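Local coordinates for RNA-dependent RNA Polymerase (Bombyx mori cytoplasmic polyhedrosis virus, PDB 6TZ0), which synthesises RNA from an RNA template inside the viral capsid, probably serving both transcription of plus strands and replication of the segmented double-stranded genome, at residues Y504-Q509 with T565-V570; M587-V592 with Q598-N603. All blocks are in the same frame, centred on the assembly; numbering follows the deposited sequence.

Contact 1. Residues Y504-Q509 with T565-V570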
loop_
_atom_site.group_PDB
_atom_site.type_symbol
_atom_site.label_atom_id
_atom_site.label_comp_id
_atom_site.label_asym_id
_atom_site.label_seq_id
_atom_site.Cartn_x
_atom_site.Cartn_y
_atom_site.Cartn_z
ATOM N N TYR A 504 -13.488 3.051 -2.516
ATOM C CA TYR A 504 -12.418 4.041 -2.462
ATOM C C TYR A 504 -12.834 5.359 -3.094
ATOM O O TYR A 504 -12.559 6.431 -2.547
ATOM C CB TYR A 504 -11.167 3.493 -3.151
ATOM C CG TYR A 504 -10.109 4.537 -3.395
ATOM C CD1 TYR A 504 -9.385 5.081 -2.349
ATOM C CD2 TYR A 504 -9.842 4.985 -4.680
ATOM C CE1 TYR A 504 -8.426 6.040 -2.574
ATOM C CE2 TYR A 504 -8.895 5.949 -4.915
ATOM C CZ TYR A 504 -8.187 6.469 -3.858
ATOM O OH TYR A 504 -7.232 7.424 -4.091
ATOM N N THR A 505 -13.501 5.298 -4.244
ATOM C CA THR A 505 -13.911 6.507 -4.947
ATOM C C THR A 505 -14.969 7.270 -4.160
ATOM O O THR A 505 -14.959 8.504 -4.130
ATOM C CB THR A 505 -14.421 6.121 -6.334
ATOM O OG1 THR A 505 -13.383 5.429 -7.033
ATOM C CG2 THR A 505 -14.830 7.333 -7.137
ATOM N N ILE A 506 -15.857 6.550 -3.477
ATOM C CA ILE A 506 -16.874 7.210 -2.666
ATOM C C ILE A 506 -16.255 7.839 -1.424
ATOM O O ILE A 506 -16.473 9.022 -1.140
ATOM C CB ILE A 506 -17.996 6.222 -2.311
ATOM C CG1 ILE A 506 -18.810 5.890 -3.559
ATOM C CG2 ILE A 506 -18.854 6.754 -1.187
ATOM C CD1 ILE A 506 -19.790 4.782 -3.359
ATOM N N GLY A 507 -15.464 7.074 -0.670
ATOM C CA GLY A 507 -14.868 7.619 0.540
ATOM C C GLY A 507 -13.781 8.651 0.311
ATOM O O GLY A 507 -13.433 9.373 1.248
ATOM N N LYS A 508 -13.237 8.732 -0.903
ATOM C CA LYS A 508 -12.235 9.733 -1.230
ATOM C C LYS A 508 -12.836 11.128 -1.338
ATOM O O LYS A 508 -12.121 12.117 -1.160
ATOM C CB LYS A 508 -11.565 9.314 -2.543
ATOM C CG LYS A 508 -10.410 10.137 -3.041
ATOM C CD LYS A 508 -9.933 9.575 -4.364
ATOM C CE LYS A 508 -8.748 10.345 -4.895
ATOM N NZ LYS A 508 -9.137 11.727 -5.277
ATOM N N GLN A 509 -14.139 11.231 -1.595
ATOM C CA GLN A 509 -14.749 12.529 -1.834
ATOM C C GLN A 509 -14.962 13.330 -0.560
ATOM O O GLN A 509 -15.151 14.547 -0.642
ATOM C CB GLN A 509 -16.082 12.357 -2.552
ATOM C CG GLN A 509 -15.988 11.623 -3.863
ATOM C CD GLN A 509 -15.112 12.317 -4.875
ATOM O OE1 GLN A 509 -15.110 13.540 -4.986
ATOM N NE2 GLN A 509 -14.357 11.532 -5.628
ATOM N N THR A 565 -22.146 0.762 5.508
ATOM C CA THR A 565 -23.413 1.498 5.550
ATOM C C THR A 565 -23.301 2.856 4.871
ATOM O O THR A 565 -24.207 3.266 4.136
ATOM C CB THR A 565 -23.884 1.700 6.987
ATOM O OG1 THR A 565 -22.888 2.422 7.714
ATOM C CG2 THR A 565 -24.135 0.396 7.658
ATOM N N PHE A 566 -22.203 3.568 5.122
ATOM C CA PHE A 566 -21.951 4.857 4.484
ATOM C C PHE A 566 -21.800 4.711 2.974
ATOM O O PHE A 566 -22.365 5.503 2.199
ATOM C CB PHE A 566 -20.708 5.472 5.127
ATOM C CG PHE A 566 -20.213 6.715 4.468
ATOM C CD1 PHE A 566 -20.908 7.902 4.571
ATOM C CD2 PHE A 566 -19.007 6.705 3.784
ATOM C CE1 PHE A 566 -20.427 9.049 3.963
ATOM C CE2 PHE A 566 -18.525 7.841 3.179
ATOM C CZ PHE A 566 -19.232 9.014 3.270
ATOM N N VAL A 567 -21.073 3.677 2.542
ATOM C CA VAL A 567 -20.888 3.419 1.117
ATOM C C VAL A 567 -22.211 3.058 0.452
ATOM O O VAL A 567 -22.507 3.528 -0.650
ATOM C CB VAL A 567 -19.816 2.329 0.925
ATOM C CG1 VAL A 567 -19.730 1.879 -0.510
ATOM C CG2 VAL A 567 -18.480 2.866 1.342
ATOM N N LEU A 568 -23.054 2.275 1.128
ATOM C CA LEU A 568 -24.336 1.904 0.540
ATOM C C LEU A 568 -25.324 3.062 0.529
ATOM O O LEU A 568 -26.150 3.142 -0.383
ATOM C CB LEU A 568 -24.928 0.699 1.265
ATOM C CG LEU A 568 -24.240 -0.630 0.975
ATOM C CD1 LEU A 568 -24.818 -1.728 1.836
ATOM C CD2 LEU A 568 -24.384 -0.972 -0.482
ATOM N N ASP A 569 -25.230 3.986 1.493
ATOM C CA ASP A 569 -26.052 5.196 1.451
ATOM C C ASP A 569 -25.707 6.058 0.246
ATOM O O ASP A 569 -26.600 6.481 -0.509
ATOM C CB ASP A 569 -25.872 6.010 2.729
ATOM C CG ASP A 569 -26.539 5.385 3.922
ATOM O OD1 ASP A 569 -27.537 4.661 3.735
ATOM O OD2 ASP A 569 -26.078 5.632 5.055
ATOM N N VAL A 570 -24.412 6.316 0.042
ATOM C CA VAL A 570 -23.998 7.135 -1.095
ATOM C C VAL A 570 -24.296 6.419 -2.408
ATOM O O VAL A 570 -24.720 7.042 -3.387
ATOM C CB VAL A 570 -22.510 7.501 -0.975
ATOM C CG1 VAL A 570 -22.076 8.363 -2.136
ATOM C CG2 VAL A 570 -22.250 8.214 0.315
#

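Contact 2. Residues M587-V592 with Q598-N603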
loop_
_atom_site.group_PDB
_atom_site.type_symbol
_atom_site.label_atom_id
_atom_site.label_comp_id
_atom_site.label_asym_id
_atom_site.label_seq_id
_atom_site.Cartn_x
_atom_site.Cartn_y
_atom_site.Cartn_z
ATOM N N MET A 587 -34.551 -4.468 -10.679
ATOM C CA MET A 587 -33.986 -5.590 -9.948
ATOM C C MET A 587 -34.984 -6.027 -8.891
ATOM O O MET A 587 -35.549 -5.182 -8.196
ATOM C CB MET A 587 -32.655 -5.156 -9.332
ATOM C CG MET A 587 -31.869 -6.183 -8.568
ATOM S SD MET A 587 -30.312 -5.411 -8.090
ATOM C CE MET A 587 -29.625 -6.632 -6.988
ATOM N N GLU A 588 -35.229 -7.331 -8.801
ATOM C CA GLU A 588 -36.127 -7.854 -7.780
ATOM C C GLU A 588 -35.463 -7.741 -6.416
ATOM O O GLU A 588 -34.269 -8.008 -6.269
ATOM C CB GLU A 588 -36.487 -9.305 -8.084
ATOM C CG GLU A 588 -37.520 -9.900 -7.161
ATOM C CD GLU A 588 -37.832 -11.337 -7.496
ATOM O OE1 GLU A 588 -37.242 -11.862 -8.461
ATOM O OE2 GLU A 588 -38.658 -11.949 -6.786
ATOM N N VAL A 589 -36.231 -7.332 -5.410
ATOM C CA VAL A 589 -35.634 -6.838 -4.181
ATOM C C VAL A 589 -36.575 -7.129 -3.019
ATOM O O VAL A 589 -37.783 -7.284 -3.203
ATOM C CB VAL A 589 -35.319 -5.330 -4.348
ATOM C CG1 VAL A 589 -36.544 -4.456 -4.179
ATOM C CG2 VAL A 589 -34.231 -4.897 -3.470
ATOM N N PHE A 590 -36.014 -7.245 -1.820
ATOM C CA PHE A 590 -36.798 -7.433 -0.609
ATOM C C PHE A 590 -36.730 -6.193 0.269
ATOM O O PHE A 590 -35.762 -5.433 0.226
ATOM C CB PHE A 590 -36.327 -8.635 0.207
ATOM C CG PHE A 590 -36.610 -9.949 -0.435
ATOM C CD1 PHE A 590 -37.909 -10.392 -0.576
ATOM C CD2 PHE A 590 -35.581 -10.769 -0.850
ATOM C CE1 PHE A 590 -38.181 -11.605 -1.154
ATOM C CE2 PHE A 590 -35.845 -11.992 -1.422
ATOM C CZ PHE A 590 -37.146 -12.406 -1.580
ATOM N N GLU A 591 -37.775 -5.996 1.066
ATOM C CA GLU A 591 -37.851 -4.874 1.986
ATOM C C GLU A 591 -38.448 -5.333 3.305
ATOM O O GLU A 591 -39.276 -6.244 3.342
ATOM C CB GLU A 591 -38.688 -3.723 1.422
ATOM C CG GLU A 591 -38.039 -2.996 0.266
ATOM C CD GLU A 591 -38.881 -1.867 -0.253
ATOM O OE1 GLU A 591 -40.018 -1.699 0.233
ATOM O OE2 GLU A 591 -38.411 -1.149 -1.155
ATOM N N VAL A 592 -38.016 -4.690 4.389
ATOM C CA VAL A 592 -38.559 -4.990 5.708
ATOM C C VAL A 592 -39.981 -4.466 5.818
ATOM O O VAL A 592 -40.261 -3.301 5.508
ATOM C CB VAL A 592 -37.644 -4.424 6.801
ATOM C CG1 VAL A 592 -38.368 -4.282 8.125
ATOM C CG2 VAL A 592 -36.545 -5.397 7.016
ATOM N N GLN A 598 -40.254 -6.716 -4.137
ATOM C CA GLN A 598 -40.528 -5.484 -4.849
ATOM C C GLN A 598 -39.566 -5.369 -6.028
ATOM O O GLN A 598 -38.649 -6.172 -6.190
ATOM C CB GLN A 598 -40.385 -4.291 -3.905
ATOM C CG GLN A 598 -41.206 -4.381 -2.624
ATOM C CD GLN A 598 -42.693 -4.386 -2.864
ATOM O OE1 GLN A 598 -43.358 -5.402 -2.683
ATOM N NE2 GLN A 598 -43.230 -3.246 -3.265
ATOM N N VAL A 599 -39.772 -4.358 -6.864
ATOM C CA VAL A 599 -38.885 -4.091 -7.990
ATOM C C VAL A 599 -38.395 -2.659 -7.869
ATOM O O VAL A 599 -39.202 -1.725 -7.855
ATOM C CB VAL A 599 -39.572 -4.322 -9.346
ATOM C CG1 VAL A 599 -38.685 -3.854 -10.465
ATOM C CG2 VAL A 599 -39.895 -5.790 -9.535
ATOM N N LYS A 600 -37.085 -2.485 -7.761
ATOM C CA LYS A 600 -36.479 -1.168 -7.684
ATOM C C LYS A 600 -35.452 -1.005 -8.788
ATOM O O LYS A 600 -34.904 -1.980 -9.303
ATOM C CB LYS A 600 -35.817 -0.915 -6.327
ATOM C CG LYS A 600 -36.790 -0.877 -5.172
ATOM C CD LYS A 600 -37.717 0.313 -5.279
ATOM C CE LYS A 600 -38.593 0.437 -4.053
ATOM N NZ LYS A 600 -39.611 -0.640 -3.983
ATOM N N TYR A 601 -35.211 0.248 -9.150
ATOM C CA TYR A 601 -34.194 0.596 -10.129
ATOM C C TYR A 601 -32.863 0.753 -9.409
ATOM O O TYR A 601 -32.730 1.597 -8.519
ATOM C CB TYR A 601 -34.585 1.882 -10.844
ATOM C CG TYR A 601 -33.709 2.265 -12.006
ATOM C CD1 TYR A 601 -33.891 1.688 -13.251
ATOM C CD2 TYR A 601 -32.709 3.209 -11.860
ATOM C CE1 TYR A 601 -33.103 2.039 -14.316
ATOM C CE2 TYR A 601 -31.913 3.565 -12.918
ATOM C CZ TYR A 601 -32.116 2.979 -14.143
ATOM O OH TYR A 601 -31.326 3.337 -15.205
ATOM N N VAL A 602 -31.885 -0.067 -9.777
ATOM C CA VAL A 602 -30.598 -0.121 -9.096
ATOM C C VAL A 602 -29.516 0.242 -10.102
ATOM O O VAL A 602 -29.413 -0.393 -11.155
ATOM C CB VAL A 602 -30.341 -1.516 -8.501
ATOM C CG1 VAL A 602 -29.012 -1.559 -7.797
ATOM C CG2 VAL A 602 -31.457 -1.917 -7.559
ATOM N N ASN A 603 -28.709 1.252 -9.782
ATOM C CA ASN A 603 -27.663 1.658 -10.708
ATOM C C ASN A 603 -26.443 0.746 -10.569
ATOM O O ASN A 603 -26.421 -0.180 -9.759
ATOM C CB ASN A 603 -27.315 3.138 -10.526
ATOM C CG ASN A 603 -26.854 3.489 -9.126
ATOM O OD1 ASN A 603 -26.795 2.655 -8.247
ATOM N ND2 ASN A 603 -26.496 4.740 -8.930
#

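Contact 1. Residues Y504-Q509 with T565-V570
Where I506 packs against V567 and V570, the polar bonds stay within each helix: D569 N to T565 O and K508 N to Y504 O both measure 2.9 Å. What passes from one helix to the other is aliphatic, and I506 carries most of it with two different branches. Its CG2 meets V570 tip to tip, 3.7 Å from V570 CG1. That methyl is anti to the backbone N of I506, while CG1 lies beside that N, anti to the carbonyl carbon (chi1 -70°), and takes the extended ethyl arm across V567, where CD1 lies 4.1 Å from V567 CG1 and also borders the carbonyl oxygen of that residue. V567 and V570 are three residues, about one turn, apart on helix 557-573, so I506 can bear on both from helix 501-508. This is helix-against-helix packing in the catalytic region of the polymerase: helix 557-573 lies a little further along the chain than strand 541-548, the palm strand that bears the metal-binding D547, with the short helix 551-554 between them. The backbones come nearest at I506 and V567, with CA atoms 6.7 Å apart. Beside them the F566 ring brings CE2 near G507, where the glycine offers only backbone, and V570 CG2 rests over one face of the ring near its rim. C609 of helix 604-614 touches both I506 and V567, and I404 of helix 401-409 packs on F566 and V570.

Contact 2. Residues M587-V592 with Q598-N603
M587 and V589 are tied to K600 and Q598 by four backbone hydrogen bonds, two per pair, which make the antiparallel hairpin of strands 585-591 and 598-602. Q598 N reaches V589 O at 2.7 Å, answered by V589 N to Q598 O at 2.8 Å; the M587 pair adds M587 N to K600 O at 2.9 Å and K600 N to M587 O at 3.1 Å. E588 and V599 form the non-hydrogen-bonded pair between them, where alpha C-H groups of both strands approach carbonyl oxygens. The short strand axes run at 117° to each other, a strongly twisted hairpin, at one margin of a four-stranded sheet that continues through strand 370-375.

The charged contact is the salt bridge between K600 NZ and E591 OE2, 3.1 Å. E591 stretches out beyond CG and crosses the bent lysine at about a right angle; the ammonium group comes in above the carboxylate plane, 42° out of it. E591 OE1 has a second salt bridge, to K594 NZ in the connection between the strands.

Apolar contacts lie on the face that carries M587, V589, Q598 and K600. V589 CG1 touches the lysine's aliphatic part, 3.7 Å from K600 CG. M587 has CG anti to its backbone N (chi1 -178°) and runs on extended, which brings its sulfur obliquely past V602, with M587 SD 3.7 Å from V602 CG2. E588 packs on W187 and F590 on A302, both of the Viral structural protein 4 chain. With a lysine at each of its oxygens, the E591 carboxylate is probably kept ionised, and it ties strand 598-602 and the connection to the end of strand 585-591.

How the contacts relate
Contacts 1 and 2 follow each other along the chain, helix 557-573 leading on to strand 585-591. Their centres are 20 Å apart and their nearest atoms about 6 Å, so they do not touch directly. Helix 604-614, which starts just after strand 598-602, bridges them: N603, at the N-cap of this helix, makes a weak hydrogen bond from OD1 to W606 N, while the W606 side chain touches L568 and C609 packs on I506 and V567 of contact 1. Contact 1 is buried between helices, whereas contact 2 lies farther out, where the polymerase meets another protein. Both lie away from the metal-binding D547, D680 and D681.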